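Long-range contact in peptidoglycan glycosyltransferase (Burkholderia ambifaria, PDB 5UY7), which belongs to the penicillin-binding proteins and carries a transpeptidase domain of the beta-lactamase-like fold: residues S198-K212 with T232-Y244. Residues are numbered along the deposited sequence; the frame is centred on the assembly and turned at random.
Sequences SIDSKIQYIAYANLK and TGEVLALVNYPTY
Gln204 lays its side-chain amide against the backbone of Leu238 and bonds to it twice. Leu238 N donates to Gln204 OE1 at 2.8 Å, in the plane of the side-chain carbonyl and on a lone pair, while Gln204 NE2 donates to Leu238 O from well above the plane of the Leu238 carbonyl. A bend at chi2 (83°) turns the amide toward the strand, so one side chain of the helix occupies both polar backbone atoms of a residue on an edge strand of the sheet. Two more bonds tie down the chain leading into the helix: Ser198 OG donates to Val235 O at 2.7 Å, and Asp200 N to Leu236 O at 2.9 Å. Asp200 is also the N-cap, its OD1 accepting from Ile203 N and, weakly, from Lys202 N; strand anchoring and helix capping thus fall on the same residue.

Apolar packing begins just before the helix, where Ile199 CD1 lies alongside Val235 CG1, and continues along it. Ile203 sends CD1 to Leu236 CD1 (3.7 Å) and CG2 to Ala237 CB, and the small Ala207 meets Ala237 and Val239 through its methyl. Val239 divides its branches, CG2 against the Gln204 amide and CG1 at the edge of the Tyr208 ring. Leu211 CD2 packs on Val239 CG1 and Tyr241 CB.

Aromatic contacts finish the far end. The Tyr208 and Tyr241 rings meet obliquely, planes at 72°. Lys212 CG makes a CH-pi contact over one face of Tyr241, 4.0 Å from its centroid; its NZ continues to a salt bridge with Glu216.

The axes of helix 201-212 and strand 235-241 come within 6.5 Å, their N-to-C directions 35° apart and so roughly parallel. Strand 235-241 is an edge strand of the transpeptidase domain's five-stranded antiparallel sheet, in the beta-lactamase-like fold; it pairs with strand 222-229, where Leu236 and Ala237 form a classic beta bulge opposite Val227. Helix 201-217 packs against this sheet beside helix 509-526, which it touches through Ile203, Ile206 and Asn210.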
ATOM      1  N   SER A 198      -0.778  16.810  14.925  1.00 23.58           N
ATOM      2  CA  SER A 198      -1.909  16.597  14.038  1.00 20.53           C
ATOM      3  C   SER A 198      -2.760  15.419  14.469  1.00 24.42           C
ATOM      4  O   SER A 198      -3.877  15.275  13.964  1.00 21.52           O
ATOM      5  CB  SER A 198      -1.424  16.373  12.603  1.00 20.64           C
ATOM      6  OG  SER A 198      -0.512  15.296  12.562  1.00 22.85           O
ATOM      7  N   ILE A 199      -2.257  14.587  15.386  1.00 20.47           N
ATOM      8  CA  ILE A 199      -3.009  13.430  15.854  1.00 19.92           C
ATOM      9  C   ILE A 199      -4.369  13.872  16.365  1.00 24.63           C
ATOM     10  O   ILE A 199      -4.477  14.781  17.194  1.00 26.06           O
ATOM     11  CB  ILE A 199      -2.231  12.689  16.955  1.00 26.54           C
ATOM     12  CG1 ILE A 199      -0.842  12.283  16.470  1.00 31.90           C
ATOM     13  CG2 ILE A 199      -3.023  11.470  17.436  1.00 25.43           C
ATOM     14  CD1 ILE A 199      -0.865  11.261  15.395  1.00 26.68           C
ATOM     15  N   ASP A 200      -5.414  13.233  15.851  1.00 21.34           N
ATOM     16  CA  ASP A 200      -6.789  13.483  16.263  1.00 21.48           C
ATOM     17  C   ASP A 200      -7.149  12.440  17.314  1.00 23.04           C
ATOM     18  O   ASP A 200      -7.110  11.242  17.025  1.00 22.55           O
ATOM     19  CB  ASP A 200      -7.706  13.397  15.045  1.00 22.54           C
ATOM     20  CG  ASP A 200      -9.169  13.625  15.376  1.00 32.08           C
ATOM     21  OD1 ASP A 200      -9.697  12.976  16.296  1.00 29.77           O
ATOM     22  OD2 ASP A 200      -9.807  14.447  14.682  1.00 40.21           O
ATOM     23  N   SER A 201      -7.513  12.889  18.526  1.00 21.15           N
ATOM     24  CA  SER A 201      -7.736  11.952  19.629  0.63 21.03           C
ATOM     25  C   SER A 201      -8.801  10.921  19.282  1.00 21.28           C
ATOM     26  O   SER A 201      -8.714   9.757  19.701  1.00 19.61           O
ATOM     27  CB  SER A 201      -8.147  12.703  20.896  0.63 21.31           C
ATOM     28  OG  SER A 201      -7.108  13.539  21.379  0.63 27.08           O
ATOM     29  N   LYS A 202      -9.832  11.340  18.549  1.00 22.01           N
ATOM     30  CA  LYS A 202     -10.915  10.434  18.179  1.00 18.61           C
ATOM     31  C   LYS A 202     -10.452   9.389  17.167  1.00 20.30           C
ATOM     32  O   LYS A 202     -10.784   8.203  17.293  1.00 18.69           O
ATOM     33  CB  LYS A 202     -12.080  11.252  17.622  1.00 24.98           C
ATOM     34  CG  LYS A 202     -13.312  10.477  17.244  1.00 28.97           C
ATOM     35  CD  LYS A 202     -14.528  11.416  17.203  1.00 37.26           C
ATOM     36  CE  LYS A 202     -14.154  12.822  16.736  1.00 33.40           C
ATOM     37  NZ  LYS A 202     -15.331  13.701  16.467  1.00 29.72           N
ATOM     38  N   ILE A 203      -9.691   9.805  16.150  1.00 19.11           N
ATOM     39  CA  ILE A 203      -9.220   8.836  15.167  0.57 16.11           C
ATOM     40  C   ILE A 203      -8.132   7.955  15.765  1.00 16.26           C
ATOM     41  O   ILE A 203      -8.053   6.761  15.452  1.00 17.47           O
ATOM     42  CB  ILE A 203      -8.742   9.551  13.888  0.57 16.32           C
ATOM     43  CG1 ILE A 203      -9.911  10.316  13.258  0.57 19.42           C
ATOM     44  CG2 ILE A 203      -8.183   8.544  12.886  0.57 18.40           C
ATOM     45  CD1 ILE A 203      -9.547  11.123  12.013  0.57 15.47           C
ATOM     46  N   GLN A 204      -7.292   8.516  16.640  1.00 15.47           N
ATOM     47  CA  GLN A 204      -6.317   7.701  17.360  1.00 15.61           C
ATOM     48  C   GLN A 204      -7.016   6.607  18.163  1.00 17.15           C
ATOM     49  O   GLN A 204      -6.576   5.452  18.165  1.00 17.14           O
ATOM     50  CB  GLN A 204      -5.471   8.594  18.278  1.00 17.57           C
ATOM     51  CG  GLN A 204      -4.400   7.865  19.082  1.00 19.08           C
ATOM     52  CD  GLN A 204      -3.135   7.635  18.283  1.00 21.31           C
ATOM     53  OE1 GLN A 204      -3.112   7.876  17.080  1.00 19.94           O
ATOM     54  NE2 GLN A 204      -2.072   7.184  18.948  1.00 21.76           N
ATOM     55  N   TYR A 205      -8.116   6.951  18.845  1.00 16.46           N
ATOM     56  CA  TYR A 205      -8.862   5.937  19.585  1.00 16.71           C
ATOM     57  C   TYR A 205      -9.445   4.886  18.645  1.00 17.92           C
ATOM     58  O   TYR A 205      -9.417   3.684  18.948  1.00 17.35           O
ATOM     59  CB  TYR A 205      -9.972   6.585  20.414  1.00 18.84           C
ATOM     60  CG  TYR A 205     -10.899   5.557  21.008  1.00 16.51           C
ATOM     61  CD1 TYR A 205     -10.494   4.764  22.070  1.00 18.89           C
ATOM     62  CD2 TYR A 205     -12.157   5.332  20.461  1.00 19.44           C
ATOM     63  CE1 TYR A 205     -11.340   3.798  22.604  1.00 21.45           C
ATOM     64  CE2 TYR A 205     -12.985   4.381  20.970  1.00 22.16           C
ATOM     65  CZ  TYR A 205     -12.579   3.615  22.034  1.00 23.89           C
ATOM     66  OH  TYR A 205     -13.440   2.676  22.528  1.00 30.27           O
ATOM     67  N   ILE A 206      -9.989   5.320  17.503  1.00 16.48           N
ATOM     68  CA  ILE A 206     -10.537   4.373  16.532  1.00 18.27           C
ATOM     69  C   ILE A 206      -9.466   3.391  16.091  1.00 17.94           C
ATOM     70  O   ILE A 206      -9.688   2.173  16.045  1.00 17.96           O
ATOM     71  CB  ILE A 206     -11.131   5.125  15.328  1.00 14.98           C
ATOM     72  CG1 ILE A 206     -12.470   5.750  15.703  1.00 18.20           C
ATOM     73  CG2 ILE A 206     -11.286   4.188  14.140  1.00 16.52           C
ATOM     74  CD1 ILE A 206     -12.968   6.742  14.678  1.00 16.66           C
ATOM     75  N   ALA A 207      -8.281   3.910  15.756  1.00 14.74           N
ATOM     76  CA  ALA A 207      -7.192   3.045  15.322  1.00 16.29           C
ATOM     77  C   ALA A 207      -6.744   2.123  16.447  1.00 17.25           C
ATOM     78  O   ALA A 207      -6.539   0.921  16.235  1.00 18.45           O
ATOM     79  CB  ALA A 207      -6.022   3.901  14.835  1.00 17.58           C
ATOM     80  N   TYR A 208      -6.608   2.664  17.655  1.00 15.26           N
ATOM     81  CA  TYR A 208      -6.171   1.859  18.789  1.00 17.59           C
ATOM     82  C   TYR A 208      -7.168   0.749  19.104  1.00 19.18           C
ATOM     83  O   TYR A 208      -6.790  -0.418  19.269  1.00 19.28           O
ATOM     84  CB  TYR A 208      -5.982   2.768  20.003  1.00 18.29           C
ATOM     85  CG  TYR A 208      -5.837   2.034  21.299  1.00 21.35           C
ATOM     86  CD1 TYR A 208      -4.609   1.559  21.706  1.00 22.11           C
ATOM     87  CD2 TYR A 208      -6.935   1.826  22.121  1.00 20.75           C
ATOM     88  CE1 TYR A 208      -4.475   0.893  22.913  1.00 25.41           C
ATOM     89  CE2 TYR A 208      -6.814   1.158  23.311  1.00 24.98           C
ATOM     90  CZ  TYR A 208      -5.583   0.690  23.696  1.00 23.16           C
ATOM     91  OH  TYR A 208      -5.481   0.026  24.896  1.00 27.73           O
ATOM     92  N   ALA A 209      -8.449   1.102  19.219  1.00 18.49           N
ATOM     93  CA  ALA A 209      -9.456   0.121  19.611  1.00 17.33           C
ATOM     94  C   ALA A 209      -9.535  -1.018  18.607  1.00 18.33           C
ATOM     95  O   ALA A 209      -9.595  -2.194  18.987  1.00 20.33           O
ATOM     96  CB  ALA A 209     -10.811   0.806  19.751  1.00 18.58           C
ATOM     97  N   ASN A 210      -9.533  -0.688  17.314  1.00 16.69           N
ATOM     98  CA  ASN A 210      -9.650  -1.732  16.312  1.00 15.65           C
ATOM     99  C   ASN A 210      -8.384  -2.568  16.230  1.00 17.51           C
ATOM    100  O   ASN A 210      -8.454  -3.788  16.018  1.00 20.25           O
ATOM    101  CB  ASN A 210      -9.983  -1.121  14.947  1.00 17.57           C
ATOM    102  CG  ASN A 210     -11.433  -0.724  14.841  1.00 20.54           C
ATOM    103  OD1 ASN A 210     -12.322  -1.566  14.946  1.00 20.16           O
ATOM    104  ND2 ASN A 210     -11.689   0.564  14.626  1.00 21.72           N
ATOM    105  N   LEU A 211      -7.219  -1.931  16.381  1.00 17.17           N
ATOM    106  CA  LEU A 211      -5.968  -2.678  16.297  1.00 17.19           C
ATOM    107  C   LEU A 211      -5.799  -3.593  17.499  1.00 18.70           C
ATOM    108  O   LEU A 211      -5.374  -4.746  17.350  1.00 19.11           O
ATOM    109  CB  LEU A 211      -4.786  -1.714  16.183  1.00 18.94           C
ATOM    110  CG  LEU A 211      -3.417  -2.362  16.018  1.00 19.46           C
ATOM    111  CD1 LEU A 211      -3.319  -3.096  14.682  1.00 19.78           C
ATOM    112  CD2 LEU A 211      -2.346  -1.277  16.170  1.00 22.77           C
ATOM    113  N   LYS A 212      -6.141  -3.098  18.689  1.00 18.94           N
ATOM    114  CA  LYS A 212      -6.076  -3.917  19.896  1.00 17.86           C
ATOM    115  C   LYS A 212      -6.966  -5.142  19.759  1.00 19.79           C
ATOM    116  O   LYS A 212      -6.553  -6.265  20.066  1.00 21.47           O
ATOM    117  CB  LYS A 212      -6.487  -3.077  21.109  1.00 18.93           C
ATOM    118  CG  LYS A 212      -6.545  -3.828  22.434  1.00 22.00           C
ATOM    119  CD  LYS A 212      -6.856  -2.862  23.577  1.00 24.61           C
ATOM    120  CE  LYS A 212      -6.864  -3.549  24.939  1.00 25.66           C
ATOM    121  NZ  LYS A 212      -7.964  -4.533  25.063  1.00 27.39           N
ATOM    122  N   THR A 232      -3.453  17.050   3.320  1.00 20.25           N
ATOM    123  CA  THR A 232      -2.406  17.785   4.018  1.00 22.47           C
ATOM    124  C   THR A 232      -1.169  16.966   4.327  1.00 21.93           C
ATOM    125  O   THR A 232      -0.133  17.559   4.646  1.00 24.60           O
ATOM    126  CB  THR A 232      -2.925  18.341   5.354  1.00 21.60           C
ATOM    127  OG1 THR A 232      -3.284  17.246   6.218  1.00 19.63           O
ATOM    128  CG2 THR A 232      -4.131  19.258   5.129  1.00 26.94           C
ATOM    129  N   GLY A 233      -1.253  15.637   4.294  1.00 19.23           N
ATOM    130  CA  GLY A 233      -0.188  14.799   4.798  1.00 17.07           C
ATOM    131  C   GLY A 233      -0.154  14.638   6.306  1.00 18.23           C
ATOM    132  O   GLY A 233       0.710  13.917   6.815  1.00 17.42           O
ATOM    133  N   GLU A 234      -1.078  15.261   7.033  1.00 17.77           N
ATOM    134  CA  GLU A 234      -1.068  15.167   8.484  1.00 17.78           C
ATOM    135  C   GLU A 234      -1.373  13.744   8.934  1.00 19.36           C
ATOM    136  O   GLU A 234      -2.293  13.098   8.424  1.00 19.13           O
ATOM    137  CB  GLU A 234      -2.094  16.132   9.085  1.00 18.14           C
ATOM    138  CG  GLU A 234      -1.685  17.594   9.029  1.00 20.35           C
ATOM    139  CD  GLU A 234      -2.800  18.540   9.455  1.00 24.00           C
ATOM    140  OE1 GLU A 234      -3.797  18.075  10.044  1.00 32.06           O
ATOM    141  OE2 GLU A 234      -2.681  19.749   9.197  1.00 27.88           O
ATOM    142  N   VAL A 235      -0.603  13.259   9.904  1.00 16.93           N
ATOM    143  CA  VAL A 235      -0.889  11.975  10.535  1.00 15.73           C
ATOM    144  C   VAL A 235      -2.026  12.176  11.526  1.00 17.29           C
ATOM    145  O   VAL A 235      -1.893  12.936  12.489  1.00 19.23           O
ATOM    146  CB  VAL A 235       0.356  11.410  11.230  1.00 16.72           C
ATOM    147  CG1 VAL A 235       0.002  10.128  11.995  1.00 18.67           C
ATOM    148  CG2 VAL A 235       1.430  11.120  10.207  1.00 19.49           C
ATOM    149  N   LEU A 236      -3.157  11.517  11.278  1.00 14.14           N
ATOM    150  CA  LEU A 236      -4.311  11.627  12.160  1.00 16.45           C
ATOM    151  C   LEU A 236      -4.301  10.577  13.257  1.00 16.59           C
ATOM    152  O   LEU A 236      -4.901  10.792  14.320  1.00 17.37           O
ATOM    153  CB  LEU A 236      -5.608  11.500  11.350  1.00 17.21           C
ATOM    154  CG  LEU A 236      -5.777  12.525  10.226  1.00 18.66           C
ATOM    155  CD1 LEU A 236      -7.084  12.259   9.479  1.00 21.46           C
ATOM    156  CD2 LEU A 236      -5.770  13.939  10.787  1.00 21.41           C
ATOM    157  N   ALA A 237      -3.642   9.444  13.014  1.00 16.26           N
ATOM    158  CA  ALA A 237      -3.516   8.394  14.014  1.00 15.81           C
ATOM    159  C   ALA A 237      -2.224   7.646  13.759  1.00 15.80           C
ATOM    160  O   ALA A 237      -1.836   7.441  12.608  1.00 15.27           O
ATOM    161  CB  ALA A 237      -4.706   7.427  13.981  1.00 18.71           C
ATOM    162  N   LEU A 238      -1.570   7.233  14.841  1.00 15.13           N
ATOM    163  CA  LEU A 238      -0.319   6.487  14.738  1.00 16.89           C
ATOM    164  C   LEU A 238      -0.259   5.611  15.979  1.00 20.11           C
ATOM    165  O   LEU A 238      -0.069   6.134  17.079  1.00 19.43           O
ATOM    166  CB  LEU A 238       0.865   7.453  14.661  1.00 17.29           C
ATOM    167  CG  LEU A 238       2.294   6.961  14.428  1.00 25.69           C
ATOM    168  CD1 LEU A 238       2.504   6.646  12.972  1.00 24.00           C
ATOM    169  CD2 LEU A 238       3.283   8.029  14.876  1.00 32.30           C
ATOM    170  N   VAL A 239      -0.483   4.303  15.823  1.00 15.80           N
ATOM    171  CA  VAL A 239      -0.660   3.405  16.961  1.00 18.29           C
ATOM    172  C   VAL A 239       0.235   2.185  16.809  1.00 19.33           C
ATOM    173  O   VAL A 239       0.229   1.533  15.761  1.00 19.68           O
ATOM    174  CB  VAL A 239      -2.128   2.955  17.112  1.00 19.35           C
ATOM    175  CG1 VAL A 239      -2.273   2.013  18.320  1.00 23.93           C
ATOM    176  CG2 VAL A 239      -3.028   4.152  17.284  1.00 24.30           C
ATOM    177  N   ASN A 240       0.988   1.873  17.859  1.00 18.96           N
ATOM    178  CA  ASN A 240       1.641   0.584  18.025  1.00 21.57           C
ATOM    179  C   ASN A 240       0.939  -0.153  19.152  1.00 21.42           C
ATOM    180  O   ASN A 240       0.707   0.432  20.216  1.00 23.06           O
ATOM    181  CB  ASN A 240       3.122   0.747  18.364  1.00 23.50           C
ATOM    182  CG  ASN A 240       3.905   1.383  17.241  1.00 25.86           C
ATOM    183  OD1 ASN A 240       4.259   0.716  16.276  1.00 28.98           O
ATOM    184  ND2 ASN A 240       4.180   2.677  17.363  1.00 27.51           N
ATOM    185  N   TYR A 241       0.602  -1.422  18.925  1.00 20.38           N
ATOM    186  CA  TYR A 241       0.029  -2.256  19.980  1.00 23.58           C
ATOM    187  C   TYR A 241       0.745  -3.597  20.038  1.00 27.37           C
ATOM    188  O   TYR A 241       0.714  -4.357  19.048  1.00 31.35           O
ATOM    189  CB  TYR A 241      -1.475  -2.465  19.789  1.00 27.42           C
ATOM    190  CG  TYR A 241      -2.080  -3.004  21.057  1.00 29.56           C
ATOM    191  CD1 TYR A 241      -2.440  -2.147  22.090  1.00 29.52           C
ATOM    192  CD2 TYR A 241      -2.218  -4.369  21.258  1.00 24.67           C
ATOM    193  CE1 TYR A 241      -2.960  -2.630  23.273  1.00 31.72           C
ATOM    194  CE2 TYR A 241      -2.730  -4.863  22.439  1.00 25.27           C
ATOM    195  CZ  TYR A 241      -3.106  -3.989  23.444  1.00 31.13           C
ATOM    196  OH  TYR A 241      -3.615  -4.476  24.622  1.00 32.53           O
ATOM    197  N   PRO A 242       1.385  -3.949  21.165  1.00 37.09           N
ATOM    198  CA  PRO A 242       1.511  -3.102  22.357  1.00 38.79           C
ATOM    199  C   PRO A 242       2.515  -1.964  22.165  1.00 38.03           C
ATOM    200  O   PRO A 242       3.185  -1.896  21.137  1.00 36.30           O
ATOM    201  CB  PRO A 242       2.004  -4.075  23.443  1.00 44.13           C
ATOM    202  CG  PRO A 242       1.891  -5.452  22.849  1.00 46.46           C
ATOM    203  CD  PRO A 242       1.984  -5.276  21.368  1.00 44.80           C
ATOM    204  N   THR A 243       2.621  -1.076  23.154  1.00 40.15           N
ATOM    205  CA  THR A 243       3.539   0.050  23.035  1.00 44.32           C
ATOM    206  C   THR A 243       4.993  -0.336  23.283  1.00 53.33           C
ATOM    207  O   THR A 243       5.892   0.378  22.830  1.00 60.08           O
ATOM    208  CB  THR A 243       3.148   1.154  24.016  1.00 43.31           C
ATOM    209  OG1 THR A 243       3.137   0.602  25.333  1.00 44.21           O
ATOM    210  CG2 THR A 243       1.768   1.700  23.691  1.00 43.94           C
ATOM    211  N   TYR A 244       5.246  -1.432  23.995  1.00 53.94           N
ATOM    212  CA  TYR A 244       6.615  -1.840  24.309  1.00 57.19           C
ATOM    213  C   TYR A 244       7.142  -2.833  23.276  1.00 62.54           C
ATOM    214  O   TYR A 244       6.375  -3.591  22.681  1.00 54.85           O
ATOM    215  CB  TYR A 244       6.693  -2.445  25.716  1.00 55.17           C
ATOM    216  CG  TYR A 244       5.711  -3.569  25.954  1.00 58.27           C
ATOM    217  CD1 TYR A 244       4.442  -3.312  26.457  1.00 51.00           C
ATOM    218  CD2 TYR A 244       6.049  -4.889  25.671  1.00 59.35           C
ATOM    219  CE1 TYR A 244       3.537  -4.334  26.669  1.00 49.65           C
ATOM    220  CE2 TYR A 244       5.149  -5.918  25.881  1.00 54.68           C
ATOM    221  CZ  TYR A 244       3.894  -5.634  26.378  1.00 51.97           C
ATOM    222  OH  TYR A 244       2.992  -6.649  26.588  1.00 60.70           O
TER